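Local coordinates for protein Isomerase/lactonizing enzyme (Agrobacterium fabrum str. C58, PDB 2NQL) that belongs to the enolase superfamily, pairing a capping N-terminal domain with a TIM-barrel domain, and holds a sodium ion in this structure, at residues G148-P161 and S331-S345. Sequence-based numbering, arbitrary orientation. Where two conformers were deposited one is given.
Sequences GGVDSFPAYVSGLP and SSTLSMLKGHEFQHS. With SO4 (sulfate ion), chain F.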
ATOM      1  N   GLY A 148      -3.066  29.234  11.288  1.00 31.08           N
ATOM      2  CA  GLY A 148      -3.269  30.328  10.335  1.00 28.84           C
ATOM      3  C   GLY A 148      -2.843  29.956   8.931  1.00 24.68           C
ATOM      4  O   GLY A 148      -1.826  29.304   8.730  1.00 27.10           O
ATOM      5  N   GLY A 149      -3.649  30.343   7.952  1.00 26.75           N
ATOM      6  CA  GLY A 149      -3.213  30.268   6.579  1.00 26.95           C
ATOM      7  C   GLY A 149      -3.743  31.422   5.768  1.00 26.45           C
ATOM      8  O   GLY A 149      -4.630  32.160   6.215  1.00 27.86           O
ATOM      9  N   VAL A 150      -3.212  31.553   4.561  1.00 23.01           N
ATOM     10  CA  VAL A 150      -3.682  32.558   3.600  1.00 24.59           C
ATOM     11  C   VAL A 150      -5.102  32.194   3.106  1.00 28.12           C
ATOM     12  O   VAL A 150      -5.591  31.068   3.324  1.00 25.98           O
ATOM     13  CB  VAL A 150      -2.680  32.717   2.419  1.00 24.90           C
ATOM     14  CG1 VAL A 150      -1.314  33.120   2.931  1.00 30.44           C
ATOM     15  CG2 VAL A 150      -2.556  31.401   1.585  1.00 21.92           C
ATOM     16  N   ASP A 151      -5.776  33.139   2.465  1.00 22.27           N
ATOM     17  CA  ASP A 151      -7.135  32.875   1.985  1.00 21.08           C
ATOM     18  C   ASP A 151      -7.206  32.741   0.478  1.00 18.41           C
ATOM     19  O   ASP A 151      -8.294  32.540  -0.074  1.00 21.87           O
ATOM     20  CB  ASP A 151      -8.098  33.967   2.443  1.00 25.43           C
ATOM     21  CG  ASP A 151      -8.134  34.115   3.938  1.00 36.40           C
ATOM     22  OD1 ASP A 151      -8.186  33.086   4.642  1.00 29.46           O
ATOM     23  OD2 ASP A 151      -8.093  35.266   4.412  1.00 32.23           O
ATOM     24  N   SER A 152      -6.053  32.870  -0.185  1.00 22.22           N
ATOM     25  CA  SER A 152      -5.972  32.683  -1.626  1.00 23.26           C
ATOM     26  C   SER A 152      -4.552  32.306  -1.982  1.00 18.67           C
ATOM     27  O   SER A 152      -3.615  32.626  -1.241  1.00 21.78           O
ATOM     28  CB  SER A 152      -6.436  33.954  -2.403  1.00 24.07           C
ATOM     29  OG  SER A 152      -5.555  35.048  -2.189  1.00 26.98           O
ATOM     30  N   PHE A 153      -4.386  31.614  -3.109  1.00 19.81           N
ATOM     31  CA  PHE A 153      -3.055  31.345  -3.661  1.00 19.55           C
ATOM     32  C   PHE A 153      -3.162  30.976  -5.132  1.00 17.91           C
ATOM     33  O   PHE A 153      -4.279  30.735  -5.617  1.00 21.08           O
ATOM     34  CB  PHE A 153      -2.296  30.254  -2.849  1.00 21.07           C
ATOM     35  CG  PHE A 153      -3.127  29.041  -2.494  1.00 23.22           C
ATOM     36  CD1 PHE A 153      -3.529  28.125  -3.472  1.00 20.99           C
ATOM     37  CD2 PHE A 153      -3.467  28.795  -1.161  1.00 18.39           C
ATOM     38  CE1 PHE A 153      -4.270  26.998  -3.131  1.00 22.39           C
ATOM     39  CE2 PHE A 153      -4.190  27.661  -0.810  1.00 20.43           C
ATOM     40  CZ  PHE A 153      -4.602  26.762  -1.800  1.00 20.58           C
ATOM     41  N   PRO A 154      -2.024  30.982  -5.864  1.00 20.09           N
ATOM     42  CA  PRO A 154      -2.074  30.708  -7.294  1.00 22.06           C
ATOM     43  C   PRO A 154      -2.593  29.328  -7.677  1.00 24.61           C
ATOM     44  O   PRO A 154      -2.407  28.358  -6.938  1.00 22.12           O
ATOM     45  CB  PRO A 154      -0.600  30.858  -7.709  1.00 22.94           C
ATOM     46  CG  PRO A 154      -0.069  31.837  -6.739  1.00 23.98           C
ATOM     47  CD  PRO A 154      -0.648  31.345  -5.465  1.00 25.13           C
ATOM     48  N   ALA A 155      -3.238  29.269  -8.834  1.00 23.13           N
ATOM     49  CA  ALA A 155      -3.748  28.030  -9.399  1.00 18.79           C
ATOM     50  C   ALA A 155      -3.226  27.893 -10.824  1.00 25.84           C
ATOM     51  O   ALA A 155      -3.184  28.881 -11.566  1.00 23.37           O
ATOM     52  CB  ALA A 155      -5.268  28.050  -9.375  1.00 17.41           C
ATOM     53  N   TYR A 156      -2.786  26.692 -11.201  1.00 18.84           N
ATOM     54  CA  TYR A 156      -2.395  26.434 -12.586  1.00 20.64           C
ATOM     55  C   TYR A 156      -3.383  25.543 -13.292  1.00 21.84           C
ATOM     56  O   TYR A 156      -3.962  24.629 -12.685  1.00 21.08           O
ATOM     57  CB  TYR A 156      -0.964  25.902 -12.708  1.00 18.02           C
ATOM     58  CG  TYR A 156      -0.725  24.454 -12.333  1.00 19.94           C
ATOM     59  CD1 TYR A 156      -0.899  23.423 -13.280  1.00 23.20           C
ATOM     60  CD2 TYR A 156      -0.317  24.103 -11.043  1.00 22.54           C
ATOM     61  CE1 TYR A 156      -0.661  22.104 -12.949  1.00 23.44           C
ATOM     62  CE2 TYR A 156      -0.059  22.757 -10.704  1.00 21.52           C
ATOM     63  CZ  TYR A 156      -0.241  21.776 -11.655  1.00 22.44           C
ATOM     64  OH  TYR A 156      -0.009  20.458 -11.348  1.00 22.28           O
ATOM     65  N   VAL A 157      -3.557  25.805 -14.582  1.00 21.65           N
ATOM     66  CA  VAL A 157      -4.494  25.065 -15.417  1.00 21.67           C
ATOM     67  C   VAL A 157      -3.955  23.686 -15.768  1.00 27.01           C
ATOM     68  O   VAL A 157      -2.830  23.519 -16.260  1.00 28.59           O
ATOM     69  CB  VAL A 157      -4.848  25.842 -16.722  1.00 28.10           C
ATOM     70  CG1 VAL A 157      -5.844  25.067 -17.564  1.00 28.45           C
ATOM     71  CG2 VAL A 157      -5.434  27.179 -16.373  1.00 31.93           C
ATOM     72  N   SER A 158      -4.790  22.689 -15.521  1.00 22.63           N
ATOM     73  CA  SER A 158      -4.437  21.344 -15.856  1.00 23.04           C
ATOM     74  C   SER A 158      -5.601  20.785 -16.666  1.00 28.67           C
ATOM     75  O   SER A 158      -6.778  21.034 -16.357  1.00 32.57           O
ATOM     76  CB  SER A 158      -4.264  20.561 -14.557  1.00 26.74           C
ATOM     77  OG  SER A 158      -3.676  19.308 -14.790  1.00 32.37           O
ATOM     78  N   GLY A 159      -5.276  20.047 -17.714  1.00 29.16           N
ATOM     79  CA  GLY A 159      -6.312  19.375 -18.498  1.00 30.83           C
ATOM     80  C   GLY A 159      -6.550  20.224 -19.724  1.00 34.26           C
ATOM     81  O   GLY A 159      -7.073  21.340 -19.623  1.00 33.51           O
ATOM     82  N   LEU A 160      -6.152  19.705 -20.880  1.00 27.67           N
ATOM     83  CA  LEU A 160      -6.501  20.329 -22.153  1.00 24.77           C
ATOM     84  C   LEU A 160      -7.247  19.290 -22.983  1.00 31.78           C
ATOM     85  O   LEU A 160      -6.653  18.674 -23.873  1.00 27.51           O
ATOM     86  CB  LEU A 160      -5.238  20.848 -22.867  1.00 27.42           C
ATOM     87  CG  LEU A 160      -4.407  21.945 -22.170  1.00 30.77           C
ATOM     88  CD1 LEU A 160      -3.088  22.157 -22.893  1.00 30.20           C
ATOM     89  CD2 LEU A 160      -5.172  23.276 -22.017  1.00 31.07           C
ATOM     90  N   PRO A 161      -8.554  19.071 -22.676  1.00 27.21           N
ATOM     91  CA  PRO A 161      -9.279  18.003 -23.350  1.00 25.99           C
ATOM     92  C   PRO A 161      -9.736  18.427 -24.743  1.00 32.78           C
ATOM     93  O   PRO A 161     -10.944  18.644 -24.992  1.00 32.60           O
ATOM     94  CB  PRO A 161     -10.471  17.746 -22.427  1.00 32.74           C
ATOM     95  CG  PRO A 161     -10.704  19.057 -21.729  1.00 37.78           C
ATOM     96  CD  PRO A 161      -9.399  19.785 -21.691  1.00 30.63           C
ATOM     97  N   SER A 331      -2.960  23.400   2.456  1.00 18.72           N
ATOM     98  CA  SER A 331      -1.983  24.091   1.589  1.00 20.71           C
ATOM     99  C   SER A 331      -1.716  25.527   2.042  1.00 22.10           C
ATOM    100  O   SER A 331      -0.582  26.023   1.946  1.00 21.77           O
ATOM    101  CB  SER A 331      -2.472  24.143   0.136  1.00 24.26           C
ATOM    102  OG  SER A 331      -2.531  22.848  -0.427  1.00 21.69           O
ATOM    103  N   SER A 332      -2.768  26.180   2.522  1.00 20.79           N
ATOM    104  CA  SER A 332      -2.708  27.608   2.884  1.00 20.85           C
ATOM    105  C   SER A 332      -1.759  27.925   4.036  1.00 29.21           C
ATOM    106  O   SER A 332      -1.330  29.057   4.170  1.00 25.10           O
ATOM    107  CB  SER A 332      -4.102  28.126   3.203  1.00 19.13           C
ATOM    108  OG  SER A 332      -4.504  27.708   4.495  1.00 21.04           O
ATOM    109  N   THR A 333      -1.436  26.913   4.845  1.00 23.31           N
ATOM    110  CA  THR A 333      -0.588  27.046   6.034  1.00 24.14           C
ATOM    111  C   THR A 333       0.889  26.815   5.738  1.00 27.28           C
ATOM    112  O   THR A 333       1.729  26.953   6.637  1.00 26.80           O
ATOM    113  CB  THR A 333      -1.003  26.004   7.130  1.00 23.55           C
ATOM    114  OG1 THR A 333      -0.591  24.681   6.709  1.00 23.02           O
ATOM    115  CG2 THR A 333      -2.507  26.053   7.380  1.00 22.58           C
ATOM    116  N   LEU A 334       1.207  26.454   4.496  1.00 23.15           N
ATOM    117  CA  LEU A 334       2.527  25.937   4.139  1.00 24.42           C
ATOM    118  C   LEU A 334       3.429  27.017   3.577  1.00 23.30           C
ATOM    119  O   LEU A 334       3.112  27.641   2.567  1.00 24.54           O
ATOM    120  CB  LEU A 334       2.427  24.760   3.155  1.00 22.09           C
ATOM    121  CG  LEU A 334       1.570  23.545   3.572  1.00 21.79           C
ATOM    122  CD1 LEU A 334       1.559  22.444   2.478  1.00 26.33           C
ATOM    123  CD2 LEU A 334       2.048  22.969   4.897  1.00 23.11           C
ATOM    124  N   SER A 335       4.567  27.222   4.242  1.00 27.63           N
ATOM    125  CA  SER A 335       5.564  28.224   3.833  1.00 27.47           C
ATOM    126  C   SER A 335       6.147  27.979   2.438  1.00 29.47           C
ATOM    127  O   SER A 335       6.483  28.930   1.724  1.00 28.69           O
ATOM    128  CB  SER A 335       6.673  28.306   4.881  1.00 33.38           C
ATOM    129  OG  SER A 335       7.409  27.091   4.911  1.00 27.23           O
ATOM    130  N   MET A 336       6.241  26.707   2.038  1.00 25.59           N
ATOM    131  CA  MET A 336       6.778  26.349   0.742  1.00 23.33           C
ATOM    132  C   MET A 336       5.743  26.286  -0.401  1.00 18.05           C
ATOM    133  O   MET A 336       6.106  25.963  -1.539  1.00 23.81           O
ATOM    134  CB  MET A 336       7.512  25.009   0.844  1.00 24.36           C
ATOM    135  CG  MET A 336       8.632  24.975   1.867  1.00 27.69           C
ATOM    136  SD  MET A 336       9.863  26.289   1.588  1.00 33.46           S
ATOM    137  CE  MET A 336      10.450  25.976  -0.072  1.00 31.47           C
ATOM    138  N   LEU A 337       4.476  26.580  -0.104  1.00 22.96           N
ATOM    139  CA  LEU A 337       3.438  26.611  -1.145  1.00 21.47           C
ATOM    140  C   LEU A 337       3.713  27.643  -2.246  1.00 30.01           C
ATOM    141  O   LEU A 337       3.843  28.842  -1.970  1.00 29.18           O
ATOM    142  CB  LEU A 337       2.049  26.855  -0.556  1.00 23.01           C
ATOM    143  CG  LEU A 337       0.923  26.676  -1.593  1.00 22.45           C
ATOM    144  CD1 LEU A 337       0.599  25.209  -1.728  1.00 22.68           C
ATOM    145  CD2 LEU A 337      -0.299  27.424  -1.159  1.00 22.96           C
ATOM    146  N   LYS A 338       3.778  27.168  -3.486  1.00 23.69           N
ATOM    147  CA  LYS A 338       3.866  28.056  -4.640  1.00 24.70           C
ATOM    148  C   LYS A 338       2.537  28.248  -5.368  1.00 32.41           C
ATOM    149  O   LYS A 338       2.323  29.260  -6.030  1.00 30.49           O
ATOM    150  CB  LYS A 338       4.971  27.608  -5.587  1.00 27.68           C
ATOM    151  CG  LYS A 338       6.364  27.662  -4.943  1.00 28.10           C
ATOM    152  CD  LYS A 338       6.795  29.112  -4.678  1.00 38.48           C
ATOM    153  CE  LYS A 338       8.203  29.211  -4.126  1.00 48.14           C
ATOM    154  NZ  LYS A 338       8.257  28.844  -2.665  1.00 51.82           N
ATOM    155  N   GLY A 339       1.647  27.274  -5.224  1.00 24.27           N
ATOM    156  CA  GLY A 339       0.321  27.296  -5.839  1.00 24.15           C
ATOM    157  C   GLY A 339      -0.201  25.865  -5.898  1.00 24.09           C
ATOM    158  O   GLY A 339       0.281  24.994  -5.158  1.00 20.46           O
ATOM    159  N   HIS A 340      -1.165  25.611  -6.768  1.00 22.75           N
ATOM    160  CA  HIS A 340      -2.021  24.413  -6.647  1.00 17.30           C
ATOM    161  C   HIS A 340      -2.620  24.055  -8.004  1.00 20.85           C
ATOM    162  O   HIS A 340      -3.032  24.929  -8.787  1.00 20.66           O
ATOM    163  CB  HIS A 340      -3.099  24.696  -5.593  1.00 18.74           C
ATOM    164  CG  HIS A 340      -3.752  23.476  -5.001  1.00 20.95           C
ATOM    165  ND1 HIS A 340      -4.515  22.592  -5.740  1.00 18.45           N
ATOM    166  CD2 HIS A 340      -3.804  23.038  -3.713  1.00 15.76           C
ATOM    167  CE1 HIS A 340      -5.001  21.657  -4.937  1.00 19.96           C
ATOM    168  NE2 HIS A 340      -4.575  21.897  -3.703  1.00 19.47           N
ATOM    169  N   GLU A 341      -2.637  22.761  -8.311  1.00 18.80           N
ATOM    170  CA  GLU A 341      -3.319  22.293  -9.519  1.00 19.12           C
ATOM    171  C   GLU A 341      -4.809  22.655  -9.514  1.00 18.39           C
ATOM    172  O   GLU A 341      -5.477  22.588  -8.471  1.00 17.52           O
ATOM    173  CB  GLU A 341      -3.104  20.795  -9.708  1.00 17.80           C
ATOM    174  CG  GLU A 341      -3.525  20.276 -11.076  1.00 18.59           C
ATOM    175  CD  GLU A 341      -3.094  18.842 -11.319  1.00 28.13           C
ATOM    176  OE1 GLU A 341      -2.672  18.182 -10.369  1.00 22.58           O
ATOM    177  OE2 GLU A 341      -3.175  18.371 -12.459  1.00 30.22           O
ATOM    178  N   PHE A 342      -5.287  23.084 -10.682  1.00 17.66           N
ATOM    179  CA  PHE A 342      -6.687  23.401 -10.905  1.00 16.40           C
ATOM    180  C   PHE A 342      -7.222  22.617 -12.115  1.00 17.68           C
ATOM    181  O   PHE A 342      -6.798  22.805 -13.260  1.00 22.41           O
ATOM    182  CB  PHE A 342      -6.860  24.932 -11.080  1.00 16.57           C
ATOM    183  CG  PHE A 342      -8.257  25.369 -11.478  1.00 20.73           C
ATOM    184  CD1 PHE A 342      -9.379  25.087 -10.677  1.00 21.04           C
ATOM    185  CD2 PHE A 342      -8.448  26.117 -12.647  1.00 19.95           C
ATOM    186  CE1 PHE A 342     -10.659  25.534 -11.041  1.00 20.90           C
ATOM    187  CE2 PHE A 342      -9.747  26.573 -13.004  1.00 19.63           C
ATOM    188  CZ  PHE A 342     -10.837  26.267 -12.214  1.00 23.45           C
ATOM    189  N   GLN A 343      -8.151  21.711 -11.829  1.00 19.99           N
ATOM    190  CA  GLN A 343      -8.823  20.920 -12.848  0.50 21.68           C
ATOM    191  C   GLN A 343     -10.148  21.579 -13.159  1.00 22.88           C
ATOM    192  O   GLN A 343     -11.175  21.220 -12.582  1.00 20.00           O
ATOM    193  CB  GLN A 343      -9.073  19.503 -12.324  0.50 31.39           C
ATOM    194  CG  GLN A 343      -7.815  18.698 -12.063  0.50 41.08           C
ATOM    195  CD  GLN A 343      -7.458  17.812 -13.229  0.50 51.38           C
ATOM    196  OE1 GLN A 343      -6.503  18.082 -13.960  0.50 51.06           O
ATOM    197  NE2 GLN A 343      -8.233  16.747 -13.419  0.50 55.19           N
ATOM    198  N   HIS A 344     -10.117  22.557 -14.060  1.00 21.69           N
ATOM    199  CA  HIS A 344     -11.279  23.362 -14.374  1.00 21.67           C
ATOM    200  C   HIS A 344     -12.519  22.537 -14.733  1.00 25.86           C
ATOM    201  O   HIS A 344     -13.617  22.838 -14.281  1.00 23.10           O
ATOM    202  CB  HIS A 344     -10.914  24.352 -15.490  1.00 28.82           C
ATOM    203  CG  HIS A 344     -10.331  23.702 -16.712  1.00 32.96           C
ATOM    204  ND1 HIS A 344     -11.091  23.384 -17.817  1.00 33.87           N
ATOM    205  CD2 HIS A 344      -9.073  23.281 -16.985  1.00 34.82           C
ATOM    206  CE1 HIS A 344     -10.319  22.823 -18.733  1.00 27.56           C
ATOM    207  NE2 HIS A 344      -9.090  22.746 -18.253  1.00 30.87           N
ATOM    208  N   SER A 345     -12.307  21.459 -15.490  1.00 23.73           N
ATOM    209  CA  SER A 345     -13.363  20.618 -16.025  1.00 25.41           C
ATOM    210  C   SER A 345     -14.062  19.814 -14.942  1.00 25.04           C
ATOM    211  O   SER A 345     -15.167  19.340 -15.150  1.00 24.56           O
ATOM    212  CB  SER A 345     -12.729  19.605 -16.970  1.00 26.93           C
ATOM    213  OG  SER A 345     -12.048  20.241 -18.033  1.00 35.97           O
TER
HETATM  214  S   SO4 F1012      -7.217  37.227  -0.250  1.00 84.37           S
HETATM  215  O1  SO4 F1012      -6.034  36.467   0.168  1.00 52.57           O
HETATM  216  O2  SO4 F1012      -7.363  37.209  -1.707  1.00 81.10           O
HETATM  217  O3  SO4 F1012      -8.383  36.577   0.333  1.00 85.67           O
HETATM  218  O4  SO4 F1012      -7.141  38.619   0.211  1.00 70.99           O
HETATM  219  O   HOH W   1      -9.326  19.933 -16.137  1.00 32.26           O
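Barrel closure by parallel strands is exemplified by Ala-155, Tyr-156 and Val-157 of strand 152-158, which pair with His-340, Glu-341 and Phe-342 of strand 340-342. Tyr-156 N donates to His-340 O (3.0 Å), its carbonyl O accepts from Phe-342 N (2.9 Å), and Ser-158 N continues the pattern to Phe-342 O. In the modified TIM barrel, (beta/alpha)7-beta, of this enolase-superfamily protein, the two are the first and eighth strands, and their pairing closes the ring. On the inner side, one face of the Tyr-156 ring lies over Glu-341 CA, 3.9 Å from the ring centroid, with ring and carboxylate planes 13° apart. The Tyr-156 hydroxyl is hydrogen-bonded to Lys-184 NZ on the next strand. Glu-341, extended beyond CG, presents the anti lone pair of OE2 to Ser-158 OG at 2.6 Å, while OE1 is held by the backbone N of Ala-316. Ala-155 CB packs against Phe-342 CB on the outer side. At one end, His-344 NE2 points in its ring plane at Gly-159 O (2.8 Å, nearly straight at 168°). Toward the other, Leu-337 CD2 sits over a face of the buried Phe-153 ring, 3.7 Å from its centroid; with chi1 at 45°, Phe-153 swings its ring back over its own main chain, against that methyl and His-340 CB. Beyond it, Val-150 N donates a hydrogen bond to Ser-332 O from above the carbonyl plane (3.2 Å).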